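Local coordinates for putative protein (Aquifex aeolicus, PDB 1T6T), which is of unknown function but carries a Toprim domain like that of RNase M5-type proteins, so it may act on nucleic acids, at residues E27-N30 against D31-L35; D72-G75 against E76-Q80; Q80-K83 against E84-S88. One frame throughout, in Å; residues are numbered along the deposited sequence.

Interaction 1 of 3, residues E27-N30 against D31-L35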
# COMPACT_ATOMS: atom_id res chain seq x y z
N GLU B 27 -0.85 -3.92 -6.16
CA GLU B 27 -0.75 -3.47 -4.79
C GLU B 27 -1.63 -4.24 -3.81
O GLU B 27 -1.15 -4.73 -2.79
CB GLU B 27 -1.10 -1.99 -4.71
CG GLU B 27 -0.26 -1.19 -3.74
CD GLU B 27 -0.29 -1.75 -2.33
OE1 GLU B 27 -1.38 -1.74 -1.71
OE2 GLU B 27 0.77 -2.20 -1.86
N GLY B 28 -2.91 -4.36 -4.13
CA GLY B 28 -3.82 -5.01 -3.21
C GLY B 28 -4.52 -6.30 -3.58
O GLY B 28 -4.58 -6.70 -4.74
N LYS B 29 -5.07 -6.94 -2.56
CA LYS B 29 -5.79 -8.19 -2.72
C LYS B 29 -7.00 -8.00 -3.62
O LYS B 29 -7.38 -8.90 -4.36
CB LYS B 29 -6.21 -8.73 -1.35
CG LYS B 29 -6.72 -10.16 -1.37
CD LYS B 29 -6.91 -10.70 0.05
CE LYS B 29 -7.94 -9.88 0.82
NZ LYS B 29 -8.15 -10.42 2.20
N ASN B 30 -7.62 -6.82 -3.57
CA ASN B 30 -8.78 -6.54 -4.41
C ASN B 30 -8.38 -6.38 -5.87
O ASN B 30 -9.18 -6.65 -6.77
CB ASN B 30 -9.52 -5.30 -3.91
CG ASN B 30 -10.41 -5.60 -2.73
OD1 ASN B 30 -11.43 -6.29 -2.87
ND2 ASN B 30 -10.04 -5.11 -1.56
N ASP B 31 -7.15 -5.94 -6.11
CA ASP B 31 -6.68 -5.80 -7.49
C ASP B 31 -6.50 -7.21 -8.02
O ASP B 31 -6.82 -7.51 -9.17
CB ASP B 31 -5.34 -5.06 -7.55
CG ASP B 31 -5.43 -3.65 -7.00
OD1 ASP B 31 -6.47 -3.00 -7.21
OD2 ASP B 31 -4.45 -3.18 -6.38
N LYS B 32 -5.97 -8.09 -7.17
CA LYS B 32 -5.75 -9.47 -7.56
C LYS B 32 -7.09 -10.15 -7.83
O LYS B 32 -7.23 -10.92 -8.78
CB LYS B 32 -4.98 -10.20 -6.45
CG LYS B 32 -4.65 -11.65 -6.76
CD LYS B 32 -3.69 -12.22 -5.72
CE LYS B 32 -3.37 -13.68 -6.02
NZ LYS B 32 -2.36 -14.22 -5.07
N LYS B 33 -8.09 -9.85 -7.00
CA LYS B 33 -9.41 -10.43 -7.18
C LYS B 33 -10.06 -9.97 -8.48
O LYS B 33 -10.70 -10.75 -9.18
CB LYS B 33 -10.32 -10.08 -5.99
CG LYS B 33 -9.98 -10.86 -4.74
CD LYS B 33 -10.91 -10.52 -3.58
CE LYS B 33 -10.77 -11.53 -2.45
NZ LYS B 33 -9.35 -11.67 -1.99
N ALA B 34 -9.88 -8.69 -8.80
CA ALA B 34 -10.44 -8.13 -10.02
C ALA B 34 -9.87 -8.84 -11.25
O ALA B 34 -10.59 -9.14 -12.20
CB ALA B 34 -10.14 -6.63 -10.10
N LEU B 35 -8.56 -9.12 -11.22
CA LEU B 35 -7.92 -9.81 -12.33
C LEU B 35 -8.37 -11.27 -12.41
O LEU B 35 -8.50 -11.82 -13.50
CB LEU B 35 -6.39 -9.76 -12.16
CG LEU B 35 -5.79 -8.37 -12.39
CD1 LEU B 35 -4.34 -8.34 -11.93
CD2 LEU B 35 -5.91 -8.00 -13.87
O HOH W 1 -2.19 -2.27 -8.12
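The carboxylate of D31 reaches back over the start of helix 29-36 and takes the backbone N-H of G28, with G28 N to D31 OD2 at 3.0 Å and a fairly straight 161° at the hydrogen. G28 is the N-cap and D31 the third residue of the helix, so this is half of a capping box; glycine has no side chain to return the bond. The donor comes from above the carboxylate plane, about 36° out of it. CG of D31 stands beside its own backbone N (chi1 -62°), which turns the acid toward the N-terminal end of the helix, where G28 N lies. A water extends the grip, accepting from E27 N at 2.9 Å and donating to D31 OD2 at 3.0 Å.

Backbone bonds build the first turn: K32 N to G28 O (3.1 Å), K33 N to K29 O (2.9 Å) and A34 N to N30 O (3.0 Å). G28 O also receives a weak bond from D31 N.

On the exposed flank K29 and K33 run side by side. A bend at the last torsion of K33 brings its NZ alongside the K29 chain, and the two NZ atoms stand 4.5 Å apart, a like-charged pair that probably costs some energy.

The E-G sequence following strand 23-26 recalls the glutamate motif of Toprim domains. D31 packs on V26 of that strand, L35 lies between strands 23-26 and 43-45, K29 and K32 touch D45, and E27 reaches helix 73-88 as well as H74 of the second subunit.

Interaction 2 of 3, residues D72-G75 against E76-Q80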
# COMPACT_ATOMS: atom_id res chain seq x y z
N ASP B 72 -2.18 6.49 -9.80
CA ASP B 72 -2.23 7.66 -8.94
C ASP B 72 -0.85 7.84 -8.31
O ASP B 72 0.06 7.05 -8.56
CB ASP B 72 -3.32 7.49 -7.86
CG ASP B 72 -3.05 6.34 -6.92
OD1 ASP B 72 -2.29 5.41 -7.29
OD2 ASP B 72 -3.62 6.34 -5.81
N THR B 73 -0.68 8.89 -7.51
CA THR B 73 0.61 9.15 -6.88
C THR B 73 1.13 7.97 -6.08
O THR B 73 2.31 7.61 -6.17
CB THR B 73 0.54 10.38 -5.95
OG1 THR B 73 0.11 11.51 -6.70
CG2 THR B 73 1.91 10.67 -5.34
N HIS B 74 0.25 7.38 -5.28
CA HIS B 74 0.61 6.24 -4.45
C HIS B 74 1.12 5.07 -5.30
O HIS B 74 2.13 4.44 -4.98
CB HIS B 74 -0.61 5.81 -3.62
CG HIS B 74 -0.36 4.65 -2.72
ND1 HIS B 74 -0.51 3.34 -3.13
CD2 HIS B 74 0.01 4.59 -1.42
CE1 HIS B 74 -0.24 2.53 -2.12
NE2 HIS B 74 0.08 3.26 -1.07
N GLY B 75 0.41 4.80 -6.40
CA GLY B 75 0.81 3.71 -7.27
C GLY B 75 2.10 3.98 -8.03
O GLY B 75 2.89 3.06 -8.26
N GLU B 76 2.32 5.23 -8.43
CA GLU B 76 3.52 5.59 -9.17
C GLU B 76 4.77 5.45 -8.31
O GLU B 76 5.82 5.04 -8.80
CB GLU B 76 3.39 7.02 -9.69
CG GLU B 76 4.49 7.45 -10.66
CD GLU B 76 4.60 6.54 -11.88
OE1 GLU B 76 3.55 6.18 -12.46
OE2 GLU B 76 5.74 6.21 -12.27
N ARG B 77 4.67 5.78 -7.02
CA ARG B 77 5.81 5.65 -6.12
C ARG B 77 6.17 4.17 -5.96
O ARG B 77 7.34 3.80 -6.00
CB ARG B 77 5.48 6.25 -4.76
CG ARG B 77 5.32 7.75 -4.78
CD ARG B 77 4.79 8.27 -3.45
NE ARG B 77 4.75 9.72 -3.42
CZ ARG B 77 4.12 10.43 -2.49
NH1 ARG B 77 3.48 9.81 -1.50
NH2 ARG B 77 4.14 11.76 -2.53
N ILE B 78 5.15 3.33 -5.78
CA ILE B 78 5.39 1.90 -5.62
C ILE B 78 5.94 1.33 -6.93
O ILE B 78 6.85 0.50 -6.93
CB ILE B 78 4.10 1.15 -5.24
CG1 ILE B 78 3.59 1.66 -3.89
CG2 ILE B 78 4.36 -0.35 -5.17
CD1 ILE B 78 2.32 0.99 -3.43
N ASN B 79 5.38 1.78 -8.05
CA ASN B 79 5.84 1.31 -9.35
C ASN B 79 7.33 1.57 -9.51
O ASN B 79 8.09 0.68 -9.89
CB ASN B 79 5.09 2.02 -10.48
CG ASN B 79 5.39 1.41 -11.84
OD1 ASN B 79 4.91 0.33 -12.16
ND2 ASN B 79 6.20 2.10 -12.63
N GLN B 80 7.75 2.80 -9.21
CA GLN B 80 9.16 3.17 -9.34
C GLN B 80 10.05 2.37 -8.41
O GLN B 80 11.13 1.93 -8.81
CB GLN B 80 9.34 4.67 -9.08
CG GLN B 80 8.70 5.55 -10.13
CD GLN B 80 9.06 5.11 -11.54
OE1 GLN B 80 10.24 5.01 -11.89
NE2 GLN B 80 8.05 4.86 -12.36
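D72 caps the N terminus of helix 73-88, the helix of the beta-alpha-beta unit between strands 64-67 and 92-94. The D-L-D sequence that ends at D72 resembles the DxD motif of Toprim domains. The side chain does the capping: D72 OD1 accepts from G75 N at 2.9 Å, met 48° out of the carboxylate plane. The carbonyl of D72 separately starts the helical ladder, D72 O taking E76 N, also at 2.9 Å, nearly in line with the carbonyl bond. G75 suits this spot because a CB there would lie only 3.0 Å from D72 OD1.

Further along, R77 N binds T73 O at 3.1 Å and N79 N binds G75 O at 2.8 Å, while the bond from I78 N to H74 O is weak.

T73 and R77 lie alongside each other. The threonine methyl CG2, set opposite the backbone N, rests over one face of the guanidinium, toward its rim, 3.6 Å from R77 NE. This lean props the flat group from one side, and R77 NH1 makes a salt bridge with E110 of the second subunit, so the arginine spans the dimer interface.

E76 divides its carboxylate between two partners: OE2 takes Q80 NE2 one turn on at 2.7 Å, and OE1 pairs with R98, while nearby N79 ND2 bonds to E95.

On the dimer flank the H74 ring meets H74 of the second subunit, the two planes about 55° apart. Its chi1 of -180° carries the ring along the helix toward I78, whose CD1 approaches obliquely and tightly, 3.3 Å from H74 CE1.

Interaction 3 of 3, residues Q80-K83 against E84-S88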
# COMPACT_ATOMS: atom_id res chain seq x y z
N GLN B 80 7.75 2.80 -9.21
CA GLN B 80 9.16 3.17 -9.34
C GLN B 80 10.05 2.37 -8.41
O GLN B 80 11.13 1.93 -8.81
CB GLN B 80 9.34 4.67 -9.08
CG GLN B 80 8.70 5.55 -10.13
CD GLN B 80 9.06 5.11 -11.54
OE1 GLN B 80 10.24 5.01 -11.89
NE2 GLN B 80 8.05 4.86 -12.36
N LYS B 81 9.60 2.20 -7.17
CA LYS B 81 10.36 1.45 -6.18
C LYS B 81 10.57 0.01 -6.62
O LYS B 81 11.69 -0.51 -6.58
CB LYS B 81 9.61 1.47 -4.84
CG LYS B 81 10.22 0.61 -3.75
CD LYS B 81 11.57 1.16 -3.33
CE LYS B 81 12.04 0.54 -2.03
NZ LYS B 81 13.30 1.18 -1.55
N MSE B 82 9.49 -0.64 -7.05
CA MSE B 82 9.59 -2.03 -7.48
C MSE B 82 10.34 -2.17 -8.80
O MSE B 82 11.04 -3.15 -9.01
CB MSE B 82 8.20 -2.65 -7.58
CG MSE B 82 7.46 -2.71 -6.25
SE MSE B 82 8.47 -3.68 -4.90
CE MSE B 82 8.78 -5.29 -5.95
N LYS B 83 10.21 -1.18 -9.67
CA LYS B 83 10.93 -1.22 -10.95
C LYS B 83 12.43 -1.25 -10.66
O LYS B 83 13.17 -2.07 -11.19
CB LYS B 83 10.58 0.00 -11.79
CG LYS B 83 11.31 0.07 -13.12
CD LYS B 83 10.93 1.34 -13.86
CE LYS B 83 11.68 1.46 -15.17
NZ LYS B 83 11.25 2.68 -15.90
N GLU B 84 12.88 -0.34 -9.79
CA GLU B 84 14.28 -0.26 -9.43
C GLU B 84 14.76 -1.53 -8.72
O GLU B 84 15.81 -2.07 -9.04
CB GLU B 84 14.51 0.97 -8.53
CG GLU B 84 15.95 1.17 -8.05
CD GLU B 84 16.97 1.15 -9.18
OE1 GLU B 84 16.68 1.68 -10.28
OE2 GLU B 84 18.08 0.62 -8.96
N LEU B 85 13.97 -2.01 -7.76
CA LEU B 85 14.34 -3.22 -7.03
C LEU B 85 14.44 -4.44 -7.93
O LEU B 85 15.45 -5.14 -7.93
CB LEU B 85 13.34 -3.50 -5.91
CG LEU B 85 13.60 -4.81 -5.14
CD1 LEU B 85 15.00 -4.78 -4.52
CD2 LEU B 85 12.55 -5.00 -4.06
N LEU B 86 13.39 -4.71 -8.70
CA LEU B 86 13.40 -5.87 -9.56
C LEU B 86 14.51 -5.82 -10.59
O LEU B 86 15.19 -6.82 -10.82
CB LEU B 86 12.03 -6.04 -10.24
CG LEU B 86 10.91 -6.43 -9.25
CD1 LEU B 86 9.56 -6.32 -9.94
CD2 LEU B 86 11.14 -7.84 -8.73
N SER B 87 14.73 -4.66 -11.21
CA SER B 87 15.79 -4.57 -12.20
C SER B 87 17.15 -4.80 -11.52
O SER B 87 18.05 -5.41 -12.10
CB SER B 87 15.75 -3.21 -12.91
OG SER B 87 15.99 -2.14 -12.02
N SER B 88 17.30 -4.32 -10.29
CA SER B 88 18.57 -4.48 -9.57
C SER B 88 18.85 -5.94 -9.26
O SER B 88 20.01 -6.33 -9.10
CB SER B 88 18.57 -3.68 -8.26
OG SER B 88 17.82 -4.34 -7.25
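Selenomethionine M82 and L86, one turn apart on the inner side of helix 73-88, cross at a slant in the beta-alpha-beta unit of strand 64-67, helix 73-88 and strand 92-94 of this Toprim domain. The chain of M82 bends at chi2 and chi3, turning its methyl forward, toward the C-terminal end of the helix, so that M82 CE stands 4.1 Å from L86 CG and 4.2 Å from L85 CD2. L86 CG also leans on its partner's backbone, 3.3 Å from M82 O. That oxygen holds L86 N at 2.8 Å, so main chain and side chain fix the pair together.

Matching backbone bonds join E84 N to Q80 O and L85 N to K81 O. K83 O takes S87 N at 3.0 Å; S87 OG lies within hydrogen-bonding distance of both K83 O and E84 O, and its single proton is not assigned to either.

Around this shell, L86 packs on V65 and L67 of strand 64-67 and on F91, M82 on L46 and F69, and L85 on Y51 and V55 of helix 51-58. With an alanine at L86, the M82 methyl would probably lose its neighbour and a gap would be likely to open toward strand 64-67. The extended K83 reaches E95 with a salt bridge from NZ. At the helix's last residue, S88 OG turns back to donate to L85 O at 2.6 Å.

From the N terminus the three contacts come in series, and each closes no more than a turn or two of helix; none nests inside or crosses another. Interaction 1 starts the helix that follows strand 23-26. Interaction 2 starts the longer helix after strand 64-67, and interaction 3 takes it over at the shared Q80 and carries it to its C-terminal end. Though separated in sequence, interactions 1 and 2 meet in space, where E27 CG lies 3.4 Å from I78 CD1, and both border the second subunit. Interaction 3, about 20 Å from interaction 1 between centres, instead ties the far half of the helix onto the sheet and helix 51-58.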